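Local coordinates for interferon-inducible protein AIM2 (Mus musculus, PDB 4JBM), which senses double-stranded DNA in the cytosol through its HIN domain and triggers inflammasome assembly that leads to pyroptosis, at residues Cys108-Gln119 and Glu154-Val165. Residues are numbered along the deposited sequence; the frame is centred on the assembly and turned at random.
Sequences CGTIVNGLFKVQ and EGDKIRLTFFEV
The side-chain oxygen OD1 of N113 accepts a hydrogen bond from the backbone N-H of F162 (OD1 to N 2.8 Å), from well above the amide plane and not on a lone pair. CG of N113 lies beside the backbone N (chi1 -52°), an orientation that carries the amide across to the corner at T161 and F162, where CG2 of T161 also packs on OD1. The corner illustrates how one long strand can pair with two shorter ones. F162 and F163 both face V112 in a G1 beta bulge, F162 having a positive phi of 60°, and V112 and F163 exchange two backbone hydrogen bonds. Next to the bulge, CD1 of I111 sits over one face of the F162 ring, 3.6 Å from its centroid, while CG2 of I111 touches CD1 of F162 at the ring's rim; H28 and F68 of the other OB fold meet the same ring. On the opposite face of the sheet, CD2 of L160 approaches CE2 of F116 obliquely at 3.6 Å, and CG of L160 lies over the centre of the F163 ring. On the 157-160 side of the corner the antiparallel ladder runs regularly through the hydrogen-bonded pairs G114–L160 and F116–I158. CD2 of L115 crosses over CD of K157 at 3.7 Å, and L115 also packs on a phosphate of the bound DNA. A long, curved first strand shared by both halves of a barrel is characteristic of the OB fold, here the second of two in the HIN domain; its partner turns between halves at the bulged corner.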
ATOM      1  N   CYS A 108     -12.798  -5.670  -5.146  1.00 83.88           N
ATOM      2  CA  CYS A 108     -12.213  -4.490  -5.772  1.00 92.86           C
ATOM      3  C   CYS A 108     -12.102  -3.416  -4.694  1.00 84.77           C
ATOM      4  O   CYS A 108     -12.898  -3.385  -3.755  1.00 82.44           O
ATOM      5  CB  CYS A 108     -13.071  -3.985  -6.943  1.00105.96           C
ATOM      6  SG  CYS A 108     -13.251  -5.145  -8.314  1.00131.69           S
ATOM      7  N   GLY A 109     -11.123  -2.533  -4.821  1.00 89.92           N
ATOM      8  CA  GLY A 109     -10.896  -1.567  -3.768  1.00 88.34           C
ATOM      9  C   GLY A 109     -10.020  -2.082  -2.629  1.00 75.13           C
ATOM     10  O   GLY A 109      -9.546  -1.272  -1.835  1.00 74.88           O
ATOM     11  N   THR A 110      -9.815  -3.401  -2.521  1.00 75.42           N
ATOM     12  CA  THR A 110      -8.904  -3.929  -1.482  1.00 80.98           C
ATOM     13  C   THR A 110      -7.528  -3.327  -1.663  1.00 66.34           C
ATOM     14  O   THR A 110      -6.953  -3.371  -2.753  1.00 64.77           O
ATOM     15  CB  THR A 110      -8.685  -5.462  -1.530  1.00 83.53           C
ATOM     16  OG1 THR A 110      -8.416  -5.871  -2.871  1.00 88.77           O
ATOM     17  CG2 THR A 110      -9.866  -6.216  -0.969  1.00 81.29           C
ATOM     18  N   ILE A 111      -7.004  -2.771  -0.585  1.00 57.89           N
ATOM     19  CA  ILE A 111      -5.702  -2.140  -0.664  1.00 77.80           C
ATOM     20  C   ILE A 111      -4.605  -3.204  -0.703  1.00 75.61           C
ATOM     21  O   ILE A 111      -4.646  -4.191   0.032  1.00 77.36           O
ATOM     22  CB  ILE A 111      -5.497  -1.139   0.474  1.00 76.89           C
ATOM     23  CG1 ILE A 111      -6.567  -0.048   0.362  1.00 89.13           C
ATOM     24  CG2 ILE A 111      -4.102  -0.560   0.441  1.00 69.36           C
ATOM     25  CD1 ILE A 111      -6.731   0.497  -1.066  1.00 80.82           C
ATOM     26  N   VAL A 112      -3.653  -3.002  -1.607  1.00 65.79           N
ATOM     27  CA  VAL A 112      -2.535  -3.905  -1.768  1.00 63.00           C
ATOM     28  C   VAL A 112      -1.246  -3.100  -1.749  1.00 67.01           C
ATOM     29  O   VAL A 112      -1.111  -2.111  -2.479  1.00 52.93           O
ATOM     30  CB  VAL A 112      -2.637  -4.692  -3.088  1.00 73.10           C
ATOM     31  CG1 VAL A 112      -1.372  -5.524  -3.323  1.00 72.41           C
ATOM     32  CG2 VAL A 112      -3.854  -5.590  -3.058  1.00 67.95           C
ATOM     33  N   ASN A 113      -0.331  -3.499  -0.868  1.00 56.12           N
ATOM     34  CA  ASN A 113       1.041  -3.011  -0.881  1.00 59.56           C
ATOM     35  C   ASN A 113       1.930  -4.244  -1.022  1.00 59.57           C
ATOM     36  O   ASN A 113       1.496  -5.349  -0.694  1.00 53.84           O
ATOM     37  CB  ASN A 113       1.386  -2.287   0.421  1.00 65.96           C
ATOM     38  CG  ASN A 113       0.379  -1.215   0.788  1.00 78.29           C
ATOM     39  OD1 ASN A 113       0.574  -0.037   0.503  1.00 69.59           O
ATOM     40  ND2 ASN A 113      -0.689  -1.617   1.462  1.00 82.75           N
ATOM     41  N   GLY A 114       3.165  -4.071  -1.485  1.00 43.80           N
ATOM     42  CA  GLY A 114       4.064  -5.203  -1.600  1.00 52.49           C
ATOM     43  C   GLY A 114       5.134  -5.072  -2.662  1.00 59.80           C
ATOM     44  O   GLY A 114       5.218  -4.065  -3.372  1.00 55.43           O
ATOM     45  N   LEU A 115       5.930  -6.129  -2.785  1.00 61.76           N
ATOM     46  CA  LEU A 115       7.077  -6.165  -3.681  1.00 53.85           C
ATOM     47  C   LEU A 115       6.872  -7.301  -4.658  1.00 52.95           C
ATOM     48  O   LEU A 115       6.704  -8.445  -4.253  1.00 54.19           O
ATOM     49  CB  LEU A 115       8.368  -6.398  -2.875  1.00 45.40           C
ATOM     50  CG  LEU A 115       9.656  -6.406  -3.702  1.00 56.46           C
ATOM     51  CD1 LEU A 115       9.953  -5.012  -4.294  1.00 47.39           C
ATOM     52  CD2 LEU A 115      10.834  -6.925  -2.874  1.00 48.16           C
ATOM     53  N   PHE A 116       6.907  -7.000  -5.951  1.00 55.41           N
ATOM     54  CA  PHE A 116       6.529  -7.993  -6.941  1.00 46.52           C
ATOM     55  C   PHE A 116       7.526  -8.139  -8.072  1.00 48.32           C
ATOM     56  O   PHE A 116       7.965  -7.148  -8.645  1.00 58.14           O
ATOM     57  CB  PHE A 116       5.143  -7.667  -7.516  1.00 44.99           C
ATOM     58  CG  PHE A 116       4.054  -7.592  -6.483  1.00 41.04           C
ATOM     59  CD1 PHE A 116       3.378  -8.740  -6.085  1.00 44.31           C
ATOM     60  CD2 PHE A 116       3.690  -6.380  -5.922  1.00 36.54           C
ATOM     61  CE1 PHE A 116       2.351  -8.679  -5.155  1.00 49.75           C
ATOM     62  CE2 PHE A 116       2.661  -6.302  -4.979  1.00 37.08           C
ATOM     63  CZ  PHE A 116       1.994  -7.458  -4.590  1.00 47.83           C
ATOM     64  N   LYS A 117       7.864  -9.386  -8.394  1.00 45.33           N
ATOM     65  CA  LYS A 117       8.706  -9.690  -9.540  1.00 52.23           C
ATOM     66  C   LYS A 117       7.878  -9.495 -10.799  1.00 61.74           C
ATOM     67  O   LYS A 117       6.736  -9.969 -10.884  1.00 67.95           O
ATOM     68  CB  LYS A 117       9.206 -11.140  -9.505  1.00 54.12           C
ATOM     69  CG  LYS A 117      10.171 -11.497  -8.380  1.00 51.34           C
ATOM     70  CD  LYS A 117      10.527 -12.971  -8.451  1.00 53.86           C
ATOM     71  CE  LYS A 117       9.325 -13.843  -8.096  1.00 51.71           C
ATOM     72  NZ  LYS A 117       8.829 -13.649  -6.695  1.00 57.08           N
ATOM     73  N   VAL A 118       8.453  -8.794 -11.766  1.00 55.96           N
ATOM     74  CA  VAL A 118       7.823  -8.607 -13.061  1.00 56.44           C
ATOM     75  C   VAL A 118       8.523  -9.377 -14.182  1.00 58.86           C
ATOM     76  O   VAL A 118       9.744  -9.290 -14.348  1.00 62.59           O
ATOM     77  CB  VAL A 118       7.700  -7.108 -13.423  1.00 64.20           C
ATOM     78  CG1 VAL A 118       8.940  -6.357 -13.011  1.00 65.07           C
ATOM     79  CG2 VAL A 118       7.403  -6.927 -14.913  1.00 58.99           C
ATOM     80  N   GLN A 119       7.729 -10.132 -14.941  1.00 60.64           N
ATOM     81  CA  GLN A 119       8.200 -10.854 -16.117  1.00 75.72           C
ATOM     82  C   GLN A 119       7.994 -10.081 -17.437  1.00 85.91           C
ATOM     83  O   GLN A 119       8.867 -10.103 -18.299  1.00 95.57           O
ATOM     84  CB  GLN A 119       7.517 -12.225 -16.205  1.00 72.15           C
ATOM     85  CG  GLN A 119       6.005 -12.169 -16.033  1.00 83.20           C
ATOM     86  CD  GLN A 119       5.350 -13.534 -16.047  1.00 94.08           C
ATOM     87  OE1 GLN A 119       6.027 -14.561 -16.031  1.00 97.01           O
ATOM     88  NE2 GLN A 119       4.023 -13.552 -16.067  1.00104.99           N
ATOM     89  N   GLU A 154      12.618  -6.552 -17.569  1.00 93.92           N
ATOM     90  CA  GLU A 154      12.270  -7.870 -17.050  1.00 90.06           C
ATOM     91  C   GLU A 154      13.313  -8.340 -16.040  1.00 89.39           C
ATOM     92  O   GLU A 154      14.516  -8.177 -16.256  1.00 80.83           O
ATOM     93  CB  GLU A 154      12.160  -8.896 -18.173  1.00 99.08           C
ATOM     94  CG  GLU A 154      11.826 -10.283 -17.649  1.00110.58           C
ATOM     95  CD  GLU A 154      12.106 -11.388 -18.642  1.00122.76           C
ATOM     96  OE1 GLU A 154      12.941 -11.176 -19.547  1.00131.26           O
ATOM     97  OE2 GLU A 154      11.492 -12.469 -18.512  1.00125.65           O
ATOM     98  N   GLY A 155      12.844  -8.925 -14.939  1.00 89.38           N
ATOM     99  CA  GLY A 155      13.720  -9.400 -13.883  1.00 83.55           C
ATOM    100  C   GLY A 155      13.807  -8.390 -12.756  1.00 81.82           C
ATOM    101  O   GLY A 155      14.306  -8.685 -11.666  1.00 67.16           O
ATOM    102  N   ASP A 156      13.293  -7.193 -13.012  1.00 71.01           N
ATOM    103  CA  ASP A 156      13.225  -6.193 -11.964  1.00 63.49           C
ATOM    104  C   ASP A 156      12.022  -6.451 -11.069  1.00 53.05           C
ATOM    105  O   ASP A 156      11.257  -7.391 -11.273  1.00 52.33           O
ATOM    106  CB  ASP A 156      13.133  -4.782 -12.552  1.00 75.39           C
ATOM    107  CG  ASP A 156      14.398  -4.362 -13.282  1.00 88.07           C
ATOM    108  OD1 ASP A 156      15.492  -4.819 -12.889  1.00 84.42           O
ATOM    109  OD2 ASP A 156      14.293  -3.554 -14.230  1.00 95.76           O
ATOM    110  N   LYS A 157      11.851  -5.589 -10.082  1.00 52.03           N
ATOM    111  CA  LYS A 157      10.713  -5.678  -9.198  1.00 58.47           C
ATOM    112  C   LYS A 157      10.026  -4.329  -9.135  1.00 55.65           C
ATOM    113  O   LYS A 157      10.634  -3.290  -9.408  1.00 62.37           O
ATOM    114  CB  LYS A 157      11.139  -6.120  -7.796  1.00 60.07           C
ATOM    115  CG  LYS A 157      11.799  -7.497  -7.723  1.00 54.56           C
ATOM    116  CD  LYS A 157      12.102  -7.856  -6.265  1.00 55.75           C
ATOM    117  CE  LYS A 157      12.712  -9.234  -6.138  1.00 48.65           C
ATOM    118  NZ  LYS A 157      14.148  -9.196  -6.469  1.00 73.38           N
ATOM    119  N   ILE A 158       8.739  -4.362  -8.814  1.00 50.14           N
ATOM    120  CA  ILE A 158       7.974  -3.157  -8.567  1.00 54.61           C
ATOM    121  C   ILE A 158       7.465  -3.182  -7.136  1.00 52.24           C
ATOM    122  O   ILE A 158       6.935  -4.192  -6.666  1.00 60.77           O
ATOM    123  CB  ILE A 158       6.812  -2.995  -9.566  1.00 54.45           C
ATOM    124  CG1 ILE A 158       5.933  -4.240  -9.585  1.00 47.44           C
ATOM    125  CG2 ILE A 158       7.353  -2.747 -10.946  1.00 54.62           C
ATOM    126  CD1 ILE A 158       4.817  -4.178 -10.644  1.00 52.73           C
ATOM    127  N   ARG A 159       7.675  -2.084  -6.428  1.00 60.03           N
ATOM    128  CA  ARG A 159       7.146  -1.912  -5.083  1.00 64.24           C
ATOM    129  C   ARG A 159       5.896  -1.050  -5.198  1.00 60.16           C
ATOM    130  O   ARG A 159       5.966   0.116  -5.610  1.00 59.62           O
ATOM    131  CB  ARG A 159       8.197  -1.284  -4.168  1.00 54.88           C
ATOM    132  CG  ARG A 159       7.928  -1.390  -2.670  1.00 60.14           C
ATOM    133  CD  ARG A 159       8.875  -0.445  -1.974  1.00 71.44           C
ATOM    134  NE  ARG A 159       8.493   0.935  -2.264  1.00 81.91           N
ATOM    135  CZ  ARG A 159       9.209   2.009  -1.954  1.00 78.81           C
ATOM    136  NH1 ARG A 159      10.392   1.891  -1.376  1.00 70.12           N
ATOM    137  NH2 ARG A 159       8.753   3.211  -2.267  1.00 77.55           N
ATOM    138  N   LEU A 160       4.764  -1.664  -4.860  1.00 58.74           N
ATOM    139  CA  LEU A 160       3.439  -1.062  -4.926  1.00 53.21           C
ATOM    140  C   LEU A 160       3.009  -0.585  -3.544  1.00 65.58           C
ATOM    141  O   LEU A 160       3.153  -1.312  -2.558  1.00 64.81           O
ATOM    142  CB  LEU A 160       2.419  -2.096  -5.426  1.00 46.50           C
ATOM    143  CG  LEU A 160       2.237  -2.375  -6.922  1.00 65.18           C
ATOM    144  CD1 LEU A 160       3.557  -2.464  -7.637  1.00 71.25           C
ATOM    145  CD2 LEU A 160       1.448  -3.656  -7.124  1.00 55.84           C
ATOM    146  N   THR A 161       2.494   0.637  -3.474  1.00 54.56           N
ATOM    147  CA  THR A 161       1.887   1.146  -2.244  1.00 54.50           C
ATOM    148  C   THR A 161       0.476   1.673  -2.535  1.00 61.50           C
ATOM    149  O   THR A 161       0.304   2.544  -3.393  1.00 58.39           O
ATOM    150  CB  THR A 161       2.744   2.254  -1.602  1.00 59.22           C
ATOM    151  OG1 THR A 161       4.123   1.858  -1.587  1.00 65.49           O
ATOM    152  CG2 THR A 161       2.280   2.542  -0.185  1.00 64.41           C
ATOM    153  N   PHE A 162      -0.525   1.108  -1.857  1.00 64.16           N
ATOM    154  CA  PHE A 162      -1.925   1.484  -2.050  1.00 65.54           C
ATOM    155  C   PHE A 162      -2.428   1.269  -3.477  1.00 66.45           C
ATOM    156  O   PHE A 162      -3.053   2.146  -4.064  1.00 65.79           O
ATOM    157  CB  PHE A 162      -2.177   2.935  -1.617  1.00 82.63           C
ATOM    158  CG  PHE A 162      -3.540   3.175  -1.011  1.00 88.07           C
ATOM    159  CD1 PHE A 162      -3.843   2.739   0.269  1.00 81.57           C
ATOM    160  CD2 PHE A 162      -4.515   3.867  -1.729  1.00 91.21           C
ATOM    161  CE1 PHE A 162      -5.091   2.976   0.826  1.00 81.67           C
ATOM    162  CE2 PHE A 162      -5.769   4.109  -1.185  1.00 84.18           C
ATOM    163  CZ  PHE A 162      -6.056   3.663   0.098  1.00 93.71           C
ATOM    164  N   PHE A 163      -2.162   0.107  -4.046  1.00 62.20           N
ATOM    165  CA  PHE A 163      -2.816  -0.223  -5.293  1.00 67.08           C
ATOM    166  C   PHE A 163      -4.097  -0.916  -4.885  1.00 66.60           C
ATOM    167  O   PHE A 163      -4.255  -1.265  -3.712  1.00 58.87           O
ATOM    168  CB  PHE A 163      -1.933  -1.128  -6.155  1.00 53.57           C
ATOM    169  CG  PHE A 163      -0.977  -0.372  -7.030  1.00 65.40           C
ATOM    170  CD1 PHE A 163      -0.089   0.552  -6.486  1.00 66.66           C
ATOM    171  CD2 PHE A 163      -1.001  -0.541  -8.404  1.00 46.61           C
ATOM    172  CE1 PHE A 163       0.784   1.264  -7.299  1.00 59.28           C
ATOM    173  CE2 PHE A 163      -0.132   0.165  -9.223  1.00 47.50           C
ATOM    174  CZ  PHE A 163       0.758   1.075  -8.668  1.00 56.44           C
ATOM    175  N   GLU A 164      -5.003  -1.147  -5.833  1.00 52.22           N
ATOM    176  CA  GLU A 164      -6.251  -1.803  -5.467  1.00 55.68           C
ATOM    177  C   GLU A 164      -6.451  -3.029  -6.333  1.00 52.73           C
ATOM    178  O   GLU A 164      -6.032  -3.042  -7.477  1.00 64.54           O
ATOM    179  CB  GLU A 164      -7.440  -0.835  -5.597  1.00 83.92           C
ATOM    180  CG  GLU A 164      -7.300   0.454  -4.792  1.00 95.35           C
ATOM    181  CD  GLU A 164      -6.747   1.610  -5.608  1.00111.30           C
ATOM    182  OE1 GLU A 164      -6.700   1.492  -6.851  1.00115.35           O
ATOM    183  OE2 GLU A 164      -6.366   2.638  -5.005  1.00114.15           O
ATOM    184  N   VAL A 165      -7.070  -4.069  -5.790  1.00 66.40           N
ATOM    185  CA  VAL A 165      -7.504  -5.166  -6.641  1.00 82.31           C
ATOM    186  C   VAL A 165      -8.617  -4.601  -7.516  1.00 97.33           C
ATOM    187  O   VAL A 165      -9.443  -3.815  -7.054  1.00 91.80           O
ATOM    188  CB  VAL A 165      -7.995  -6.383  -5.825  1.00 90.00           C
ATOM    189  CG1 VAL A 165      -8.822  -7.336  -6.671  1.00100.36           C
ATOM    190  CG2 VAL A 165      -6.818  -7.105  -5.190  1.00 83.56           C
TER